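Local coordinates for protein Crov588 (Cafeteriavirus, PDB 6NYR) that is of unknown function but folds into a circular leucine-rich-repeat solenoid built from many FNIP repeats, at residues N225-S230 / N247-S252; L640-L645 / K664-S669. All blocks are in the same frame, centred on the assembly; numbering follows the deposited sequence.

Followed from the N terminus, the chain winds through turn after turn of a ring-shaped solenoid, and the two contacts come in series without nesting or crossing. Interaction 1 joins the loop before strand 233-235 to the loop that follows it, closing one turn of the coil between two copies of the same six-residue sequence. Interaction 2 closes a later turn near the C terminus, where the loop after strand 629-631 meets the loop between helix 659-662 and strand 674-678. The nearest atoms of interactions 1 and 2 are about 61 Å apart, on opposite sides of the chain's centre. Interaction 1 stacks two copies of the repeat turn, whereas interaction 2 joins a repeat loop to the differently built C-terminal loop.

Interaction 1: N225-S230 / N247-S252; sequences NVLPNS and NVLPNS
Ser-252 OG lies 2.6 Å from Asn-229 O and can also donate to Leu-231 O; its one proton has both carbonyls within reach, and which of them takes it is not settled. With chi1 at 41° the hydroxyl sits between the backbone N and the carbonyl carbon, tucked back against the preceding coil. At the other end of the contact a water ties the two backbones together, accepting from Leu-227 N at 3.1 Å and donating to Val-248 O at 2.7 Å. Between these polar links the packing is mostly carbon on carbon, with two carbonyl oxygens also in contact. Leu-227 points toward the next coil, and its CD1 meets both Val-248 O, at 3.4 Å, and Leu-249 CD2, at 4.0 Å. Its CB rests on Pro-250 CD at 3.8 Å, the two side chains crossing obliquely. Further round the ring, Pro-250 CB comes to 3.3 Å from Pro-228 O, while the amide of Asn-229 slides past the ring in the opposite direction. Leu-234 of strand 233-235 touches both Leu-227 and Leu-249. Ser-230 OG is hydrogen-bonded to Leu-209 O, the counterpart one coil back of Leu-231 O. The same six-residue turn thus recurs 22 residues on, each copy packing slightly offset on the one before, as coils of a leucine-rich-repeat solenoid do.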
ATOM      1  N   ASN A 225     -18.120 -14.318 -33.686  1.00 64.56           N
ATOM      2  CA  ASN A 225     -19.470 -13.983 -33.242  1.00 68.19           C
ATOM      3  C   ASN A 225     -19.844 -14.660 -31.929  1.00 68.23           C
ATOM      4  O   ASN A 225     -21.032 -14.840 -31.636  1.00 68.29           O
ATOM      5  CB  ASN A 225     -20.496 -14.335 -34.327  1.00 70.58           C
ATOM      6  CG  ASN A 225     -20.273 -13.563 -35.615  1.00 72.05           C
ATOM      7  OD1 ASN A 225     -20.120 -14.148 -36.687  1.00 73.96           O
ATOM      8  ND2 ASN A 225     -20.242 -12.239 -35.512  1.00 71.91           N
ATOM      9  N   VAL A 226     -18.850 -15.041 -31.134  1.00 68.33           N
ATOM     10  CA  VAL A 226     -19.100 -15.524 -29.781  1.00 64.19           C
ATOM     11  C   VAL A 226     -19.013 -14.382 -28.777  1.00 59.22           C
ATOM     12  O   VAL A 226     -19.805 -14.314 -27.835  1.00 57.99           O
ATOM     13  CB  VAL A 226     -18.110 -16.651 -29.433  1.00 65.67           C
ATOM     14  CG1 VAL A 226     -18.312 -17.109 -27.998  1.00 64.05           C
ATOM     15  CG2 VAL A 226     -18.268 -17.815 -30.400  1.00 69.05           C
ATOM     16  N   LEU A 227     -18.060 -13.479 -28.967  1.00 56.44           N
ATOM     17  CA  LEU A 227     -17.857 -12.335 -28.086  1.00 57.05           C
ATOM     18  C   LEU A 227     -18.756 -11.186 -28.520  1.00 58.29           C
ATOM     19  O   LEU A 227     -18.741 -10.808 -29.701  1.00 58.75           O
ATOM     20  CB  LEU A 227     -16.401 -11.897 -28.121  1.00 55.13           C
ATOM     21  CG  LEU A 227     -15.382 -12.909 -27.592  1.00 53.00           C
ATOM     22  CD1 LEU A 227     -13.963 -12.422 -27.782  1.00 50.80           C
ATOM     23  CD2 LEU A 227     -15.661 -13.180 -26.118  1.00 53.21           C
ATOM     24  N   PRO A 228     -19.556 -10.626 -27.617  1.00 58.17           N
ATOM     25  CA  PRO A 228     -20.501  -9.581 -28.031  1.00 59.20           C
ATOM     26  C   PRO A 228     -19.800  -8.277 -28.377  1.00 60.31           C
ATOM     27  O   PRO A 228     -18.710  -7.974 -27.885  1.00 61.91           O
ATOM     28  CB  PRO A 228     -21.416  -9.418 -26.811  1.00 60.03           C
ATOM     29  CG  PRO A 228     -20.595  -9.902 -25.648  1.00 57.24           C
ATOM     30  CD  PRO A 228     -19.694 -10.979 -26.188  1.00 55.07           C
ATOM     31  N   ASN A 229     -20.458  -7.494 -29.237  1.00 63.21           N
ATOM     32  CA  ASN A 229     -19.923  -6.209 -29.672  1.00 64.89           C
ATOM     33  C   ASN A 229     -19.960  -5.145 -28.582  1.00 62.29           C
ATOM     34  O   ASN A 229     -19.602  -3.995 -28.860  1.00 65.23           O
ATOM     35  CB  ASN A 229     -20.680  -5.704 -30.908  1.00 70.97           C
ATOM     36  CG  ASN A 229     -20.281  -6.437 -32.175  1.00 75.79           C
ATOM     37  OD1 ASN A 229     -19.119  -6.813 -32.346  1.00 75.57           O
ATOM     38  ND2 ASN A 229     -21.238  -6.632 -33.077  1.00 78.48           N
ATOM     39  N   SER A 230     -20.393  -5.483 -27.368  1.00 60.06           N
ATOM     40  CA  SER A 230     -20.349  -4.549 -26.251  1.00 59.89           C
ATOM     41  C   SER A 230     -19.110  -4.731 -25.385  1.00 59.04           C
ATOM     42  O   SER A 230     -18.801  -3.847 -24.576  1.00 63.33           O
ATOM     43  CB  SER A 230     -21.597  -4.706 -25.373  1.00 61.54           C
ATOM     44  OG  SER A 230     -21.767  -6.049 -24.954  1.00 61.33           O
ATOM     45  N   ASN A 247     -11.709 -11.424 -36.789  1.00 65.81           N
ATOM     46  CA  ASN A 247     -13.122 -11.155 -36.543  1.00 70.72           C
ATOM     47  C   ASN A 247     -13.692 -11.950 -35.370  1.00 67.84           C
ATOM     48  O   ASN A 247     -14.888 -12.249 -35.346  1.00 67.91           O
ATOM     49  CB  ASN A 247     -13.967 -11.428 -37.798  1.00 78.34           C
ATOM     50  CG  ASN A 247     -13.781 -10.373 -38.874  1.00 84.55           C
ATOM     51  OD1 ASN A 247     -13.074 -10.589 -39.860  1.00 86.35           O
ATOM     52  ND2 ASN A 247     -14.422  -9.224 -38.692  1.00 85.03           N
ATOM     53  N   VAL A 248     -12.880 -12.290 -34.372  1.00 64.36           N
ATOM     54  CA  VAL A 248     -13.369 -12.916 -33.150  1.00 60.98           C
ATOM     55  C   VAL A 248     -13.333 -11.934 -31.977  1.00 58.45           C
ATOM     56  O   VAL A 248     -14.204 -11.962 -31.111  1.00 59.10           O
ATOM     57  CB  VAL A 248     -12.594 -14.212 -32.825  1.00 60.33           C
ATOM     58  CG1 VAL A 248     -11.184 -14.159 -33.344  1.00 62.69           C
ATOM     59  CG2 VAL A 248     -12.603 -14.462 -31.319  1.00 60.05           C
ATOM     60  N   LEU A 249     -12.324 -11.070 -31.924  1.00 56.02           N
ATOM     61  CA  LEU A 249     -12.321 -10.021 -30.900  1.00 55.85           C
ATOM     62  C   LEU A 249     -13.216  -8.873 -31.350  1.00 55.91           C
ATOM     63  O   LEU A 249     -13.059  -8.380 -32.472  1.00 53.45           O
ATOM     64  CB  LEU A 249     -10.907  -9.511 -30.647  1.00 53.97           C
ATOM     65  CG  LEU A 249      -9.887 -10.534 -30.148  1.00 51.29           C
ATOM     66  CD1 LEU A 249      -8.505  -9.912 -30.028  1.00 49.81           C
ATOM     67  CD2 LEU A 249     -10.332 -11.115 -28.814  1.00 50.93           C
ATOM     68  N   PRO A 250     -14.167  -8.432 -30.527  1.00 58.13           N
ATOM     69  CA  PRO A 250     -15.088  -7.382 -30.978  1.00 57.83           C
ATOM     70  C   PRO A 250     -14.384  -6.042 -31.133  1.00 58.92           C
ATOM     71  O   PRO A 250     -13.342  -5.768 -30.532  1.00 54.78           O
ATOM     72  CB  PRO A 250     -16.153  -7.331 -29.876  1.00 58.70           C
ATOM     73  CG  PRO A 250     -15.442  -7.815 -28.653  1.00 58.51           C
ATOM     74  CD  PRO A 250     -14.426  -8.836 -29.129  1.00 57.89           C
ATOM     75  N   ASN A 251     -14.989  -5.197 -31.962  1.00 63.37           N
ATOM     76  CA  ASN A 251     -14.455  -3.893 -32.335  1.00 65.04           C
ATOM     77  C   ASN A 251     -14.651  -2.833 -31.265  1.00 60.90           C
ATOM     78  O   ASN A 251     -14.375  -1.657 -31.521  1.00 60.07           O
ATOM     79  CB  ASN A 251     -15.111  -3.464 -33.646  1.00 72.05           C
ATOM     80  CG  ASN A 251     -14.557  -4.211 -34.848  1.00 77.51           C
ATOM     81  OD1 ASN A 251     -13.354  -4.467 -34.938  1.00 76.53           O
ATOM     82  ND2 ASN A 251     -15.440  -4.599 -35.763  1.00 80.80           N
ATOM     83  N   SER A 252     -15.111  -3.228 -30.082  1.00 60.97           N
ATOM     84  CA  SER A 252     -15.314  -2.324 -28.957  1.00 60.00           C
ATOM     85  C   SER A 252     -14.289  -2.521 -27.847  1.00 59.01           C
ATOM     86  O   SER A 252     -14.292  -1.763 -26.870  1.00 57.28           O
ATOM     87  CB  SER A 252     -16.726  -2.519 -28.398  1.00 61.75           C
ATOM     88  OG  SER A 252     -17.064  -3.897 -28.357  1.00 59.61           O
TER
HETATM   89  O   HOH W   1     -15.841 -14.071 -31.076  1.00 45.10           O

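Interaction 2: L640-L645 / K664-S669; sequences LTENVL and KNIDTS
Ile-666 pushes its terminal methyl against a backbone carbonyl: CD1 lies 3.2 Å from Leu-640 O, so an apolar tip meets a polar atom where two loops of the leucine-rich-repeat solenoid stack near its C-terminal end. Leu-640 also makes backbone hydrogen bonds with Ile-662, which brings the chain of the last loop alongside. With CG1 of Ile-666 beside its backbone N (chi1 -69°), the delta methyl reaches toward residues 640-645, touching Leu-640 CB at 3.8 Å and, more loosely, Leu-645 CD1 at 4.5 Å. Glu-642 runs across the isoleucine, its CG 4.1 Å from Ile-666 CG1. Bent at chi2, the glutamate carries OE2 on toward the next residue, to 3.7 Å from Asp-667 N. The two acidic groups remain apart, Glu-642 OE2 lying 6.6 Å from Asp-667 OD2, and any mutual repulsion is probably modest at this exposed edge. Asp-667 turns instead to its own segment: Ser-669 N donates to Asp-667 OD1 (3.3 Å), making an Asx turn, and Ser-669 OG adds a second bond to Asp-667 OD1 (2.9 Å) from the same face of the carboxylate, the two donors standing 43° and 53° out of its plane.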
ATOM      1  N   LEU A 640      -0.816   4.554  40.510  1.00 63.66           N
ATOM      2  CA  LEU A 640      -1.228   5.904  40.156  1.00 64.32           C
ATOM      3  C   LEU A 640      -2.390   6.321  41.050  1.00 66.64           C
ATOM      4  O   LEU A 640      -3.294   5.526  41.323  1.00 68.83           O
ATOM      5  CB  LEU A 640      -1.644   6.013  38.691  1.00 61.61           C
ATOM      6  CG  LEU A 640      -0.544   5.901  37.639  1.00 58.71           C
ATOM      7  CD1 LEU A 640      -1.171   5.840  36.254  1.00 59.27           C
ATOM      8  CD2 LEU A 640       0.423   7.063  37.739  1.00 55.87           C
ATOM      9  N   THR A 641      -2.357   7.568  41.502  1.00 67.52           N
ATOM     10  CA  THR A 641      -3.442   8.159  42.268  1.00 68.84           C
ATOM     11  C   THR A 641      -4.084   9.258  41.432  1.00 66.17           C
ATOM     12  O   THR A 641      -3.478   9.792  40.499  1.00 64.13           O
ATOM     13  CB  THR A 641      -2.942   8.728  43.598  1.00 70.69           C
ATOM     14  OG1 THR A 641      -2.032   9.806  43.349  1.00 70.58           O
ATOM     15  CG2 THR A 641      -2.237   7.645  44.409  1.00 71.19           C
ATOM     16  N   GLU A 642      -5.329   9.591  41.772  1.00 69.20           N
ATOM     17  CA  GLU A 642      -6.065  10.571  40.979  1.00 69.06           C
ATOM     18  C   GLU A 642      -5.463  11.965  41.124  1.00 64.44           C
ATOM     19  O   GLU A 642      -5.537  12.770  40.188  1.00 60.39           O
ATOM     20  CB  GLU A 642      -7.540  10.560  41.383  1.00 74.86           C
ATOM     21  CG  GLU A 642      -8.224   9.226  41.075  1.00 82.08           C
ATOM     22  CD  GLU A 642      -9.663   9.363  40.610  1.00 88.05           C
ATOM     23  OE1 GLU A 642     -10.055  10.464  40.172  1.00 89.27           O
ATOM     24  OE2 GLU A 642     -10.407   8.359  40.687  1.00 90.49           O
ATOM     25  N   ASN A 643      -4.860  12.264  42.276  1.00 64.37           N
ATOM     26  CA  ASN A 643      -4.252  13.566  42.517  1.00 66.04           C
ATOM     27  C   ASN A 643      -2.910  13.740  41.815  1.00 60.82           C
ATOM     28  O   ASN A 643      -2.305  14.812  41.929  1.00 59.54           O
ATOM     29  CB  ASN A 643      -4.064  13.789  44.021  1.00 72.88           C
ATOM     30  CG  ASN A 643      -3.206  12.713  44.674  1.00 78.26           C
ATOM     31  OD1 ASN A 643      -2.632  11.862  43.997  1.00 75.78           O
ATOM     32  ND2 ASN A 643      -3.112  12.756  45.998  1.00 84.09           N
ATOM     33  N   VAL A 644      -2.439  12.723  41.095  1.00 57.32           N
ATOM     34  CA  VAL A 644      -1.147  12.754  40.420  1.00 56.51           C
ATOM     35  C   VAL A 644      -1.361  12.991  38.932  1.00 52.52           C
ATOM     36  O   VAL A 644      -0.476  13.510  38.243  1.00 50.27           O
ATOM     37  CB  VAL A 644      -0.381  11.441  40.675  1.00 55.01           C
ATOM     38  CG1 VAL A 644       0.576  11.140  39.547  1.00 51.82           C
ATOM     39  CG2 VAL A 644       0.354  11.504  42.015  1.00 55.59           C
ATOM     40  N   LEU A 645      -2.508  12.601  38.430  1.00 50.79           N
ATOM     41  CA  LEU A 645      -2.826  12.741  37.009  1.00 51.98           C
ATOM     42  C   LEU A 645      -3.397  14.124  36.734  1.00 53.90           C
ATOM     43  O   LEU A 645      -4.250  14.601  37.496  1.00 56.96           O
ATOM     44  CB  LEU A 645      -3.819  11.680  36.580  1.00 51.02           C
ATOM     45  CG  LEU A 645      -3.340  10.231  36.727  1.00 48.77           C
ATOM     46  CD1 LEU A 645      -4.493   9.261  36.538  1.00 49.49           C
ATOM     47  CD2 LEU A 645      -2.229   9.930  35.735  1.00 47.63           C
ATOM     48  N   LYS A 664      -5.143   0.390  41.467  1.00 72.40           N
ATOM     49  CA  LYS A 664      -5.591   0.048  42.812  1.00 77.38           C
ATOM     50  C   LYS A 664      -6.415   1.171  43.425  1.00 77.54           C
ATOM     51  O   LYS A 664      -7.524   0.948  43.924  1.00 77.49           O
ATOM     52  CB  LYS A 664      -4.372  -0.266  43.683  1.00 79.33           C
ATOM     53  CG  LYS A 664      -4.674  -0.881  45.039  1.00 82.81           C
ATOM     54  CD  LYS A 664      -3.503  -0.634  45.992  1.00 85.72           C
ATOM     55  CE  LYS A 664      -3.737  -1.224  47.372  1.00 87.34           C
ATOM     56  NZ  LYS A 664      -3.278  -2.638  47.466  1.00 88.22           N
ATOM     57  N   ASN A 665      -5.887   2.393  43.382  1.00 78.16           N
ATOM     58  CA  ASN A 665      -6.489   3.547  44.047  1.00 79.45           C
ATOM     59  C   ASN A 665      -7.206   4.458  43.062  1.00 79.02           C
ATOM     60  O   ASN A 665      -7.140   5.685  43.183  1.00 80.40           O
ATOM     61  CB  ASN A 665      -5.421   4.331  44.809  1.00 79.18           C
ATOM     62  CG  ASN A 665      -4.556   3.444  45.683  1.00 78.35           C
ATOM     63  OD1 ASN A 665      -3.359   3.282  45.432  1.00 79.72           O
ATOM     64  ND2 ASN A 665      -5.154   2.876  46.723  1.00 75.66           N
ATOM     65  N   ILE A 666      -7.890   3.893  42.069  1.00 76.11           N
ATOM     66  CA  ILE A 666      -8.559   4.688  41.044  1.00 76.73           C
ATOM     67  C   ILE A 666      -9.898   4.034  40.734  1.00 80.71           C
ATOM     68  O   ILE A 666      -9.939   2.917  40.207  1.00 81.54           O
ATOM     69  CB  ILE A 666      -7.719   4.815  39.764  1.00 75.19           C
ATOM     70  CG1 ILE A 666      -6.491   5.687  40.020  1.00 72.14           C
ATOM     71  CG2 ILE A 666      -8.555   5.389  38.629  1.00 75.81           C
ATOM     72  CD1 ILE A 666      -5.452   5.617  38.923  1.00 72.46           C
ATOM     73  N   ASP A 667     -10.989   4.729  41.048  1.00 83.36           N
ATOM     74  CA  ASP A 667     -12.324   4.279  40.665  1.00 85.93           C
ATOM     75  C   ASP A 667     -12.460   4.466  39.158  1.00 83.05           C
ATOM     76  O   ASP A 667     -12.722   5.572  38.678  1.00 82.29           O
ATOM     77  CB  ASP A 667     -13.391   5.061  41.422  1.00 90.63           C
ATOM     78  CG  ASP A 667     -14.709   4.308  41.517  1.00 96.14           C
ATOM     79  OD1 ASP A 667     -14.946   3.407  40.685  1.00 98.21           O
ATOM     80  OD2 ASP A 667     -15.510   4.619  42.426  1.00 97.27           O
ATOM     81  N   THR A 668     -12.277   3.381  38.401  1.00 81.63           N
ATOM     82  CA  THR A 668     -12.415   3.451  36.951  1.00 82.12           C
ATOM     83  C   THR A 668     -13.798   3.930  36.527  1.00 81.68           C
ATOM     84  O   THR A 668     -13.981   4.312  35.365  1.00 80.17           O
ATOM     85  CB  THR A 668     -12.131   2.085  36.323  1.00 86.81           C
ATOM     86  OG1 THR A 668     -13.146   1.153  36.719  1.00 93.13           O
ATOM     87  CG2 THR A 668     -10.766   1.561  36.751  1.00 84.47           C
ATOM     88  N   SER A 669     -14.769   3.913  37.437  1.00 83.46           N
ATOM     89  CA  SER A 669     -16.141   4.287  37.129  1.00 85.12           C
ATOM     90  C   SER A 669     -16.431   5.755  37.411  1.00 86.74           C
ATOM     91  O   SER A 669     -17.593   6.170  37.334  1.00 86.89           O
ATOM     92  CB  SER A 669     -17.118   3.415  37.925  1.00 84.12           C
ATOM     93  OG  SER A 669     -17.383   3.983  39.196  1.00 82.74           O
TER